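Local atomic coordinates of formyltransferase (Francisella tularensis subsp. tularensis, PDB entry 4NV1), a protein that is a formyltransferase-family protein that binds dTDP-4-amino-4,6-dideoxyglucose in a pocket. Residues 99-104 with 184-189; 107-112 with 189-194. All coordinates share one frame; numbering follows the deposited sequence.

Interaction 1 (99-104 with 184-189); sequences PYNRGW and NYNSIH. With 0FX (dTDP-4-amino-4,6-dideoxyglucose), chain I.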
ATOM      1  N   PRO A  99       9.515  29.475  -7.828  1.00 20.75           N
ATOM      2  CA  PRO A  99       9.226  29.766  -6.452  1.00 22.61           C
ATOM      3  C   PRO A  99       8.051  28.953  -5.886  1.00 22.52           C
ATOM      4  O   PRO A  99       7.432  29.427  -4.942  1.00 22.96           O
ATOM      5  CB  PRO A  99       8.738  31.191  -6.532  1.00 27.71           C
ATOM      6  CG  PRO A  99       7.963  31.205  -7.830  1.00 24.04           C
ATOM      7  CD  PRO A  99       8.866  30.430  -8.739  1.00 23.28           C
ATOM      8  N   TYR A 100       7.679  27.831  -6.500  1.00 23.82           N
ATOM      9  CA  TYR A 100       6.514  27.016  -6.055  1.00 24.08           C
ATOM     10  C   TYR A 100       6.815  25.989  -4.937  1.00 22.42           C
ATOM     11  O   TYR A 100       7.751  25.220  -5.040  1.00 23.74           O
ATOM     12  CB  TYR A 100       5.871  26.310  -7.229  1.00 27.16           C
ATOM     13  CG  TYR A 100       5.619  27.166  -8.469  1.00 25.82           C
ATOM     14  CD1 TYR A 100       6.511  27.090  -9.518  1.00 27.17           C
ATOM     15  CD2 TYR A 100       4.504  27.987  -8.615  1.00 30.16           C
ATOM     16  CE1 TYR A 100       6.344  27.833 -10.659  1.00 29.97           C
ATOM     17  CE2 TYR A 100       4.305  28.765  -9.780  1.00 26.81           C
ATOM     18  CZ  TYR A 100       5.218  28.657 -10.810  1.00 35.41           C
ATOM     19  OH  TYR A 100       5.168  29.380 -12.003  1.00 34.93           O
ATOM     20  N   ASN A 101       6.051  26.067  -3.865  1.00 21.80           N
ATOM     21  CA  ASN A 101       6.057  25.114  -2.731  1.00 27.64           C
ATOM     22  C   ASN A 101       7.423  25.164  -2.097  1.00 26.48           C
ATOM     23  O   ASN A 101       8.122  24.174  -2.031  1.00 26.95           O
ATOM     24  CB  ASN A 101       5.687  23.700  -3.176  1.00 23.83           C
ATOM     25  CG  ASN A 101       4.210  23.578  -3.454  1.00 21.42           C
ATOM     26  OD1 ASN A 101       3.399  24.183  -2.754  1.00 22.48           O
ATOM     27  ND2 ASN A 101       3.851  22.784  -4.457  1.00 20.56           N
ATOM     28  N   ARG A 102       7.858  26.392  -1.838  1.00 27.73           N
ATOM     29  CA  ARG A 102       9.097  26.646  -1.141  1.00 30.90           C
ATOM     30  C   ARG A 102       8.872  26.098   0.259  1.00 31.09           C
ATOM     31  O   ARG A 102       7.741  26.035   0.760  1.00 29.14           O
ATOM     32  CB  ARG A 102       9.437  28.157  -1.131  1.00 28.94           C
ATOM     33  CG  ARG A 102       9.815  28.587  -2.543  1.00 33.96           C
ATOM     34  CD  ARG A 102       9.694  30.076  -2.817  1.00 42.31           C
ATOM     35  NE  ARG A 102      10.274  30.819  -1.718  1.00 54.65           N
ATOM     36  CZ  ARG A 102       9.602  31.607  -0.886  1.00 63.90           C
ATOM     37  NH1 ARG A 102       8.303  31.823  -1.068  1.00 63.50           N
ATOM     38  NH2 ARG A 102      10.268  32.198   0.105  1.00 69.21           N
ATOM     39  N   GLY A 103       9.953  25.702   0.909  1.00 32.96           N
ATOM     40  CA  GLY A 103       9.775  25.206   2.278  1.00 37.27           C
ATOM     41  C   GLY A 103       9.772  23.698   2.331  1.00 31.81           C
ATOM     42  O   GLY A 103      10.499  23.040   1.594  1.00 28.45           O
ATOM     43  N   TRP A 104       8.943  23.157   3.191  1.00 37.70           N
ATOM     44  CA  TRP A 104       9.006  21.713   3.474  1.00 43.15           C
ATOM     45  C   TRP A 104       8.271  20.748   2.509  1.00 32.23           C
ATOM     46  O   TRP A 104       7.108  20.959   2.169  1.00 33.60           O
ATOM     47  CB  TRP A 104       8.585  21.465   4.933  1.00 52.55           C
ATOM     48  CG  TRP A 104       9.779  21.661   5.801  1.00 68.41           C
ATOM     49  CD1 TRP A 104      10.339  22.850   6.183  1.00 74.91           C
ATOM     50  CD2 TRP A 104      10.630  20.633   6.304  1.00 74.99           C
ATOM     51  NE1 TRP A 104      11.468  22.616   6.926  1.00 76.41           N
ATOM     52  CE2 TRP A 104      11.667  21.262   7.014  1.00 76.80           C
ATOM     53  CE3 TRP A 104      10.609  19.236   6.235  1.00 89.12           C
ATOM     54  CZ2 TRP A 104      12.669  20.537   7.664  1.00 81.42           C
ATOM     55  CZ3 TRP A 104      11.614  18.520   6.869  1.00 83.82           C
ATOM     56  CH2 TRP A 104      12.627  19.172   7.575  1.00 79.11           C
ATOM     57  N   ASN A 184       5.017  30.567  -3.241  1.00 29.40           N
ATOM     58  CA  ASN A 184       4.387  30.188  -1.997  1.00 26.24           C
ATOM     59  C   ASN A 184       5.326  29.383  -1.118  1.00 25.90           C
ATOM     60  O   ASN A 184       6.185  28.704  -1.639  1.00 26.06           O
ATOM     61  CB  ASN A 184       3.060  29.476  -2.294  1.00 25.99           C
ATOM     62  CG  ASN A 184       3.244  28.074  -2.824  1.00 26.65           C
ATOM     63  OD1 ASN A 184       3.832  27.870  -3.884  1.00 23.33           O
ATOM     64  ND2 ASN A 184       2.744  27.073  -2.059  1.00 26.69           N
ATOM     65  N   TYR A 185       5.181  29.480   0.194  1.00 28.83           N
ATOM     66  CA  TYR A 185       5.989  28.705   1.170  1.00 29.51           C
ATOM     67  C   TYR A 185       5.107  27.767   2.005  1.00 29.63           C
ATOM     68  O   TYR A 185       3.988  28.141   2.337  1.00 34.65           O
ATOM     69  CB  TYR A 185       6.595  29.690   2.165  1.00 30.21           C
ATOM     70  CG  TYR A 185       7.433  29.104   3.298  1.00 32.78           C
ATOM     71  CD1 TYR A 185       8.731  28.693   3.056  1.00 33.52           C
ATOM     72  CD2 TYR A 185       6.980  29.054   4.611  1.00 30.95           C
ATOM     73  CE1 TYR A 185       9.533  28.177   4.053  1.00 36.14           C
ATOM     74  CE2 TYR A 185       7.769  28.489   5.634  1.00 30.01           C
ATOM     75  CZ  TYR A 185       9.038  28.043   5.335  1.00 34.47           C
ATOM     76  OH  TYR A 185       9.927  27.549   6.250  1.00 35.72           O
ATOM     77  N   ASN A 186       5.626  26.605   2.397  1.00 29.20           N
ATOM     78  CA  ASN A 186       4.900  25.682   3.252  1.00 27.30           C
ATOM     79  C   ASN A 186       5.775  25.450   4.470  1.00 27.45           C
ATOM     80  O   ASN A 186       6.913  25.040   4.325  1.00 27.24           O
ATOM     81  CB  ASN A 186       4.622  24.367   2.483  1.00 28.13           C
ATOM     82  CG  ASN A 186       3.774  24.591   1.239  1.00 28.57           C
ATOM     83  OD1 ASN A 186       2.696  25.102   1.365  1.00 24.48           O
ATOM     84  ND2 ASN A 186       4.227  24.161   0.049  1.00 30.70           N
ATOM     85  N   SER A 187       5.287  25.731   5.674  1.00 31.65           N
ATOM     86  CA  SER A 187       6.060  25.417   6.908  1.00 34.58           C
ATOM     87  C   SER A 187       6.073  23.961   7.328  1.00 39.02           C
ATOM     88  O   SER A 187       5.245  23.189   6.869  1.00 39.98           O
ATOM     89  CB  SER A 187       5.511  26.174   8.116  1.00 37.82           C
ATOM     90  OG  SER A 187       4.096  26.184   8.214  1.00 38.49           O
ATOM     91  N   ILE A 188       6.966  23.561   8.230  1.00 42.90           N
ATOM     92  CA  ILE A 188       6.888  22.196   8.772  1.00 43.86           C
ATOM     93  C   ILE A 188       5.593  21.933   9.563  1.00 45.47           C
ATOM     94  O   ILE A 188       5.118  20.802   9.644  1.00 46.57           O
ATOM     95  CB  ILE A 188       8.151  21.841   9.591  1.00 51.04           C
ATOM     96  CG1 ILE A 188       8.206  20.336   9.872  1.00 54.48           C
ATOM     97  CG2 ILE A 188       8.184  22.663  10.877  1.00 49.38           C
ATOM     98  CD1 ILE A 188       9.565  19.726   9.615  1.00 59.00           C
ATOM     99  N   HIS A 189       5.005  22.983  10.124  1.00 51.08           N
ATOM    100  CA  HIS A 189       3.681  22.937  10.716  1.00 52.10           C
ATOM    101  C   HIS A 189       2.632  22.761   9.630  1.00 55.50           C
ATOM    102  O   HIS A 189       1.627  22.128   9.892  1.00 50.40           O
ATOM    103  CB  HIS A 189       3.429  24.245  11.474  1.00 56.57           C
ATOM    104  CG  HIS A 189       2.092  24.364  12.149  1.00 65.88           C
ATOM    105  ND1 HIS A 189       1.812  23.791  13.376  1.00 64.41           N
ATOM    106  CD2 HIS A 189       0.995  25.093  11.822  1.00 63.85           C
ATOM    107  CE1 HIS A 189       0.582  24.106  13.743  1.00 62.82           C
ATOM    108  NE2 HIS A 189       0.064  24.895  12.817  1.00 65.34           N
TER
HETATM  109  O4P 0FX I 301      15.925  15.966   1.849  1.00 41.81           O
HETATM  110  P2  0FX I 301      16.851  15.217   2.841  1.00 55.85           P
HETATM  111  O3P 0FX I 301      17.855  14.131   2.516  1.00 35.25           O
HETATM  112  O1G 0FX I 301      17.047  16.031   4.193  1.00 45.36           O
HETATM  113  C1G 0FX I 301      17.787  17.230   4.223  1.00 46.91           C
HETATM  114  C2G 0FX I 301      17.570  17.632   5.673  1.00 49.22           C
HETATM  115  O2G 0FX I 301      17.673  16.508   6.554  1.00 44.56           O
HETATM  116  C3G 0FX I 301      16.211  18.270   5.877  1.00 48.44           C
HETATM  117  O3G 0FX I 301      16.288  18.753   7.236  1.00 50.82           O
HETATM  118  C4G 0FX I 301      16.015  19.361   4.806  1.00 52.10           C
HETATM  119  N4A 0FX I 301      14.776  20.106   4.977  1.00 54.40           N
HETATM  120  C5G 0FX I 301      16.090  18.811   3.376  1.00 45.83           C
HETATM  121  C6G 0FX I 301      15.953  19.920   2.340  1.00 43.95           C
HETATM  122  O5G 0FX I 301      17.364  18.179   3.236  1.00 45.95           O
HETATM  123  OPP 0FX I 301      16.230  14.033   3.711  1.00 45.11           O
HETATM  124  P   0FX I 301      14.891  13.815   4.526  1.00 43.28           P
HETATM  125  O1P 0FX I 301      14.789  14.532   5.857  1.00 34.81           O
HETATM  126  O2P 0FX I 301      14.963  12.315   4.270  1.00 46.85           O
HETATM  127  O5  0FX I 301      13.618  14.173   3.602  1.00 41.60           O
HETATM  128  C5  0FX I 301      13.524  13.522   2.330  1.00 30.75           C
HETATM  129  C4  0FX I 301      12.088  13.186   1.970  1.00 26.03           C
HETATM  130  O4  0FX I 301      11.652  12.090   2.754  1.00 25.34           O
HETATM  131  C3  0FX I 301      11.072  14.261   2.215  1.00 26.70           C
HETATM  132  O3  0FX I 301      10.836  15.076   1.056  1.00 26.12           O
HETATM  133  C2  0FX I 301       9.778  13.474   2.426  1.00 26.83           C
HETATM  134  C1  0FX I 301      10.281  12.181   3.068  1.00 25.44           C
HETATM  135  N11 0FX I 301       9.967  12.189   4.500  1.00 28.03           N
HETATM  136  C61 0FX I 301      10.870  12.673   5.380  1.00 30.21           C
HETATM  137  C51 0FX I 301      10.570  12.700   6.725  1.00 30.77           C
HETATM  138  C5A 0FX I 301      11.470  13.259   7.809  1.00 35.97           C
HETATM  139  C21 0FX I 301       8.781  11.701   4.916  1.00 28.21           C
HETATM  140  O21 0FX I 301       7.880  11.169   4.066  1.00 28.08           O
HETATM  141  N31 0FX I 301       8.456  11.647   6.212  1.00 29.04           N
HETATM  142  C41 0FX I 301       9.363  12.146   7.079  1.00 32.33           C
HETATM  143  O41 0FX I 301       9.110  12.189   8.382  1.00 27.87           O
HETATM  144  O   HOH W   1       6.712  22.825  -0.027  1.00 23.70           O
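Asn101 OD1 is gripped by two side-chain amides of the facing segment. Asn184 ND2 reaches it at 3.0 Å and Asn186 ND2 at 2.9 Å. The two donors come from opposite faces of the Asn101 amide, each above the plane of its carbonyl. Asn113 ND2 is a further donor to this oxygen. Asn184 also turns its OD1 to the backbone: Asn101 N donates to it at 2.9 Å. Asn101 and Asn184 are thus tied twice, with their amide planes 72° apart. The Asn184 torsion explains the reach, because CG sits between the backbone N and the carbonyl carbon (chi1 74°), which brings the amide back alongside the Asn101 side chain. A water accepts from Asn186 ND2 and also lies within hydrogen-bonding distance of Trp104 O.

The backbones pair as two short parallel strands. Arg102 N donates to Asn184 O, Asn186 N to Arg102 O at 2.7 Å, and Trp104 N to Asn186 O. Before the paired strands, Asn184 N donates to Pro99 O. The Tyr185 ring lies beside Gly103, CE1 being 3.5 Å from Gly103 CA. Gly103 CA also makes a CA-H...O contact with Asn186 O, at 3.5 Å.

Past the strands, Ile188 CD1 sits over the six-membered ring of Trp104 in a CH-pi contact, 3.4 Å from the centroid. The N4A amine of dTDP-4-amino-4,6-dideoxyglucose lies over the opposite face, 3.4 Å from Trp104 CZ2. The indole is poorly ordered.

The Arg102 side chain runs past Asn184 O, and its NE and NH2 donate to Asp129 O and Ile128 O. Strands 102-103 and 185-186 make a two-stranded parallel sheet of their own. Ser187 N-caps helix 188-195, and Phe109 of helix 106-113 packs against Asn101 and Asn186.

Interaction 2 (107-112 with 189-194); sequences QVFSII and HDYKNM. With 0FX (dTDP-4-amino-4,6-dideoxyglucose), chain I.
Met194 CE lies over one face of the Phe109 ring, in a CH-pi contact 3.9 Å from the centroid. It is displaced toward the rim, and its closest ring atom is Phe109 CZ at 3.6 Å. The sulfur sits obliquely to the same ring, so this is also a Met-aromatic contact. A bend at the last torsion of Met194 (chi3 -70°) turns the methyl onto the ring. On the same thioether, Ile112 CD1 meets Met194 SD tip to tip at 4.0 Å. The Val108 side chain runs past that of Met194 in the opposite direction, and Val108 CG1 is 4.0 Å from Met194 CE.

With CG beside the backbone N (chi1 -76°), Phe109 carries its ring end across to helix 188-195, where CZ is 4.0 Å from Tyr191 N. That nitrogen lies at the ring edge, in plane. Val108 CG1 and Phe109 CE1 come to the edge of the Tyr191 ring, which Phe105 meets edge-to-face.

The segment axes approach to 11.8 Å at 55°. Side chains, chiefly Phe109 and Met194, fill this gap. They pack helix 106-113 of the formyltransferase-family region on helix 188-195, which enters the C-terminal family region. No hydrogen bond links the two segments, so van der Waals packing and the weak aromatic contacts of Met194 join these helices.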
ATOM      1  N   GLN A 107       7.646  18.207  -2.990  1.00 21.18           N
ATOM      2  CA  GLN A 107       6.974  17.206  -3.803  1.00 22.24           C
ATOM      3  C   GLN A 107       5.649  16.697  -3.186  1.00 23.15           C
ATOM      4  O   GLN A 107       4.668  16.468  -3.901  1.00 21.95           O
ATOM      5  CB  GLN A 107       7.878  16.060  -4.301  1.00 26.47           C
ATOM      6  CG  GLN A 107       8.102  14.916  -3.310  1.00 25.68           C
ATOM      7  CD  GLN A 107       8.921  15.343  -2.158  1.00 25.48           C
ATOM      8  OE1 GLN A 107       9.487  16.444  -2.162  1.00 24.54           O
ATOM      9  NE2 GLN A 107       9.078  14.459  -1.167  1.00 28.02           N
ATOM     10  N   VAL A 108       5.582  16.609  -1.862  1.00 24.76           N
ATOM     11  CA  VAL A 108       4.336  16.225  -1.233  1.00 22.45           C
ATOM     12  C   VAL A 108       3.266  17.241  -1.580  1.00 21.64           C
ATOM     13  O   VAL A 108       2.201  16.891  -2.104  1.00 23.93           O
ATOM     14  CB  VAL A 108       4.454  16.081   0.275  1.00 22.05           C
ATOM     15  CG1 VAL A 108       3.097  15.762   0.859  1.00 22.27           C
ATOM     16  CG2 VAL A 108       5.460  15.006   0.657  1.00 23.69           C
ATOM     17  N   PHE A 109       3.546  18.493  -1.300  1.00 22.06           N
ATOM     18  CA  PHE A 109       2.605  19.583  -1.606  1.00 24.75           C
ATOM     19  C   PHE A 109       2.277  19.632  -3.099  1.00 22.40           C
ATOM     20  O   PHE A 109       1.160  19.929  -3.431  1.00 25.88           O
ATOM     21  CB  PHE A 109       3.142  20.939  -1.081  1.00 25.23           C
ATOM     22  CG  PHE A 109       2.989  21.076   0.387  1.00 27.67           C
ATOM     23  CD1 PHE A 109       3.976  20.645   1.234  1.00 28.28           C
ATOM     24  CD2 PHE A 109       1.815  21.568   0.912  1.00 28.86           C
ATOM     25  CE1 PHE A 109       3.778  20.695   2.596  1.00 26.07           C
ATOM     26  CE2 PHE A 109       1.599  21.585   2.253  1.00 29.17           C
ATOM     27  CZ  PHE A 109       2.621  21.202   3.100  1.00 34.39           C
ATOM     28  N   SER A 110       3.188  19.288  -3.996  1.00 21.82           N
ATOM     29  CA  SER A 110       2.892  19.366  -5.415  1.00 21.84           C
ATOM     30  C   SER A 110       1.926  18.273  -5.810  1.00 23.37           C
ATOM     31  O   SER A 110       1.017  18.491  -6.633  1.00 22.53           O
ATOM     32  CB  SER A 110       4.137  19.395  -6.341  1.00 19.98           C
ATOM     33  OG  SER A 110       4.831  20.641  -6.425  1.00 18.06           O
ATOM     34  N   ILE A 111       2.036  17.114  -5.178  1.00 22.11           N
ATOM     35  CA  ILE A 111       1.178  16.005  -5.568  1.00 18.49           C
ATOM     36  C   ILE A 111      -0.239  16.360  -5.227  1.00 18.17           C
ATOM     37  O   ILE A 111      -1.207  16.016  -5.949  1.00 22.28           O
ATOM     38  CB  ILE A 111       1.629  14.649  -4.916  1.00 20.11           C
ATOM     39  CG1 ILE A 111       2.856  14.069  -5.612  1.00 20.03           C
ATOM     40  CG2 ILE A 111       0.522  13.621  -5.120  1.00 18.38           C
ATOM     41  CD1 ILE A 111       3.625  13.040  -4.786  1.00 24.80           C
ATOM     42  N   ILE A 112      -0.380  17.031  -4.105  1.00 19.61           N
ATOM     43  CA  ILE A 112      -1.682  17.516  -3.685  1.00 20.09           C
ATOM     44  C   ILE A 112      -2.228  18.762  -4.362  1.00 27.05           C
ATOM     45  O   ILE A 112      -3.386  18.766  -4.798  1.00 23.63           O
ATOM     46  CB  ILE A 112      -1.707  17.729  -2.164  1.00 20.35           C
ATOM     47  CG1 ILE A 112      -1.513  16.366  -1.461  1.00 20.20           C
ATOM     48  CG2 ILE A 112      -2.988  18.446  -1.720  1.00 21.09           C
ATOM     49  CD1 ILE A 112      -1.072  16.468   0.003  1.00 20.24           C
ATOM     50  N   HIS A 189       5.005  22.983  10.124  1.00 51.08           N
ATOM     51  CA  HIS A 189       3.681  22.937  10.716  1.00 52.10           C
ATOM     52  C   HIS A 189       2.632  22.761   9.630  1.00 55.50           C
ATOM     53  O   HIS A 189       1.627  22.128   9.892  1.00 50.40           O
ATOM     54  CB  HIS A 189       3.429  24.245  11.474  1.00 56.57           C
ATOM     55  CG  HIS A 189       2.092  24.364  12.149  1.00 65.88           C
ATOM     56  ND1 HIS A 189       1.812  23.791  13.376  1.00 64.41           N
ATOM     57  CD2 HIS A 189       0.995  25.093  11.822  1.00 63.85           C
ATOM     58  CE1 HIS A 189       0.582  24.106  13.743  1.00 62.82           C
ATOM     59  NE2 HIS A 189       0.064  24.895  12.817  1.00 65.34           N
ATOM     60  N   ASP A 190       2.804  23.337   8.440  1.00 50.44           N
ATOM     61  CA  ASP A 190       1.787  23.147   7.409  1.00 49.49           C
ATOM     62  C   ASP A 190       1.728  21.661   7.074  1.00 45.05           C
ATOM     63  O   ASP A 190       0.648  21.132   6.882  1.00 44.59           O
ATOM     64  CB  ASP A 190       2.073  23.940   6.135  1.00 51.15           C
ATOM     65  CG  ASP A 190       1.799  25.433   6.285  1.00 53.47           C
ATOM     66  OD1 ASP A 190       0.768  25.837   6.874  1.00 47.93           O
ATOM     67  OD2 ASP A 190       2.631  26.208   5.771  1.00 51.12           O
ATOM     68  N   TYR A 191       2.887  21.000   7.040  1.00 35.92           N
ATOM     69  CA  TYR A 191       2.992  19.588   6.763  1.00 36.53           C
ATOM     70  C   TYR A 191       2.274  18.809   7.885  1.00 41.81           C
ATOM     71  O   TYR A 191       1.339  18.021   7.640  1.00 33.55           O
ATOM     72  CB  TYR A 191       4.481  19.177   6.626  1.00 37.50           C
ATOM     73  CG  TYR A 191       4.672  17.697   6.394  1.00 37.93           C
ATOM     74  CD1 TYR A 191       4.341  17.126   5.171  1.00 38.94           C
ATOM     75  CD2 TYR A 191       5.140  16.855   7.410  1.00 40.25           C
ATOM     76  CE1 TYR A 191       4.450  15.765   4.965  1.00 44.87           C
ATOM     77  CE2 TYR A 191       5.266  15.490   7.219  1.00 39.01           C
ATOM     78  CZ  TYR A 191       4.915  14.949   5.997  1.00 48.31           C
ATOM     79  OH  TYR A 191       5.032  13.600   5.748  1.00 54.24           O
ATOM     80  N   LYS A 192       2.680  19.086   9.124  1.00 42.13           N
ATOM     81  CA  LYS A 192       2.181  18.364  10.289  1.00 42.60           C
ATOM     82  C   LYS A 192       0.665  18.410  10.400  1.00 40.51           C
ATOM     83  O   LYS A 192       0.059  17.404  10.705  1.00 46.94           O
ATOM     84  CB  LYS A 192       2.938  18.749  11.568  1.00 45.50           C
ATOM     85  CG  LYS A 192       4.318  18.068  11.611  1.00 48.56           C
ATOM     86  CD  LYS A 192       5.124  18.316  12.897  1.00 56.45           C
ATOM     87  CE  LYS A 192       5.338  17.065  13.766  1.00 59.18           C
ATOM     88  NZ  LYS A 192       6.644  16.365  13.569  1.00 52.40           N
ATOM     89  N   ASN A 193       0.033  19.514  10.046  1.00 37.67           N
ATOM     90  CA  ASN A 193      -1.412  19.576   9.982  1.00 43.55           C
ATOM     91  C   ASN A 193      -2.100  18.706   8.927  1.00 41.26           C
ATOM     92  O   ASN A 193      -3.307  18.612   8.937  1.00 46.32           O
ATOM     93  CB  ASN A 193      -1.836  21.037   9.745  1.00 52.01           C
ATOM     94  CG  ASN A 193      -1.485  21.951  10.917  1.00 56.30           C
ATOM     95  OD1 ASN A 193      -1.489  21.543  12.086  1.00 67.87           O
ATOM     96  ND2 ASN A 193      -1.162  23.198  10.604  1.00 59.95           N
ATOM     97  N   MET A 194      -1.373  18.170   7.960  1.00 37.46           N
ATOM     98  CA  MET A 194      -1.973  17.357   6.905  1.00 40.28           C
ATOM     99  C   MET A 194      -1.859  15.881   7.257  1.00 41.97           C
ATOM    100  O   MET A 194      -2.433  15.033   6.572  1.00 40.73           O
ATOM    101  CB  MET A 194      -1.200  17.492   5.591  1.00 41.50           C
ATOM    102  CG  MET A 194      -1.060  18.870   5.020  1.00 43.05           C
ATOM    103  SD  MET A 194      -0.789  18.729   3.244  1.00 45.39           S
ATOM    104  CE  MET A 194       0.861  18.056   3.267  1.00 46.45           C
TER
HETATM  105  O4P 0FX I 301      15.925  15.966   1.849  1.00 41.81           O
HETATM  106  P2  0FX I 301      16.851  15.217   2.841  1.00 55.85           P
HETATM  107  O3P 0FX I 301      17.855  14.131   2.516  1.00 35.25           O
HETATM  108  O1G 0FX I 301      17.047  16.031   4.193  1.00 45.36           O
HETATM  109  C1G 0FX I 301      17.787  17.230   4.223  1.00 46.91           C
HETATM  110  C2G 0FX I 301      17.570  17.632   5.673  1.00 49.22           C
HETATM  111  O2G 0FX I 301      17.673  16.508   6.554  1.00 44.56           O
HETATM  112  C3G 0FX I 301      16.211  18.270   5.877  1.00 48.44           C
HETATM  113  O3G 0FX I 301      16.288  18.753   7.236  1.00 50.82           O
HETATM  114  C4G 0FX I 301      16.015  19.361   4.806  1.00 52.10           C
HETATM  115  N4A 0FX I 301      14.776  20.106   4.977  1.00 54.40           N
HETATM  116  C5G 0FX I 301      16.090  18.811   3.376  1.00 45.83           C
HETATM  117  C6G 0FX I 301      15.953  19.920   2.340  1.00 43.95           C
HETATM  118  O5G 0FX I 301      17.364  18.179   3.236  1.00 45.95           O
HETATM  119  OPP 0FX I 301      16.230  14.033   3.711  1.00 45.11           O
HETATM  120  P   0FX I 301      14.891  13.815   4.526  1.00 43.28           P
HETATM  121  O1P 0FX I 301      14.789  14.532   5.857  1.00 34.81           O
HETATM  122  O2P 0FX I 301      14.963  12.315   4.270  1.00 46.85           O
HETATM  123  O5  0FX I 301      13.618  14.173   3.602  1.00 41.60           O
HETATM  124  C5  0FX I 301      13.524  13.522   2.330  1.00 30.75           C
HETATM  125  C4  0FX I 301      12.088  13.186   1.970  1.00 26.03           C
HETATM  126  O4  0FX I 301      11.652  12.090   2.754  1.00 25.34           O
HETATM  127  C3  0FX I 301      11.072  14.261   2.215  1.00 26.70           C
HETATM  128  O3  0FX I 301      10.836  15.076   1.056  1.00 26.12           O
HETATM  129  C2  0FX I 301       9.778  13.474   2.426  1.00 26.83           C
HETATM  130  C1  0FX I 301      10.281  12.181   3.068  1.00 25.44           C
HETATM  131  N11 0FX I 301       9.967  12.189   4.500  1.00 28.03           N
HETATM  132  C61 0FX I 301      10.870  12.673   5.380  1.00 30.21           C
HETATM  133  C51 0FX I 301      10.570  12.700   6.725  1.00 30.77           C
HETATM  134  C5A 0FX I 301      11.470  13.259   7.809  1.00 35.97           C
HETATM  135  C21 0FX I 301       8.781  11.701   4.916  1.00 28.21           C
HETATM  136  O21 0FX I 301       7.880  11.169   4.066  1.00 28.08           O
HETATM  137  N31 0FX I 301       8.456  11.647   6.212  1.00 29.04           N
HETATM  138  C41 0FX I 301       9.363  12.146   7.079  1.00 32.33           C
HETATM  139  O41 0FX I 301       9.110  12.189   8.382  1.00 27.87           O

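Interactions 1 and 2 have centres about 9 Å apart and share His189. Strand 102-103 is followed by helix 106-113, and strand 185-186 by helix 188-195; both the strands and the helices meet. Phe109 touches both contacts: its CG is 3.3 Å from Asn186 ND2. Asn101 ND2 and Ser110 OG, 3.1 Å apart, probably form a hydrogen bond. Both contacts border the pocket of dTDP-4-amino-4,6-dideoxyglucose. Trp104 of interaction 1 lies by the amino sugar. In interaction 2, Gln107 NE2 donates a nearly straight 2.9 Å bond to ligand O3, and Tyr191 OH is 4.0 Å from ligand N31.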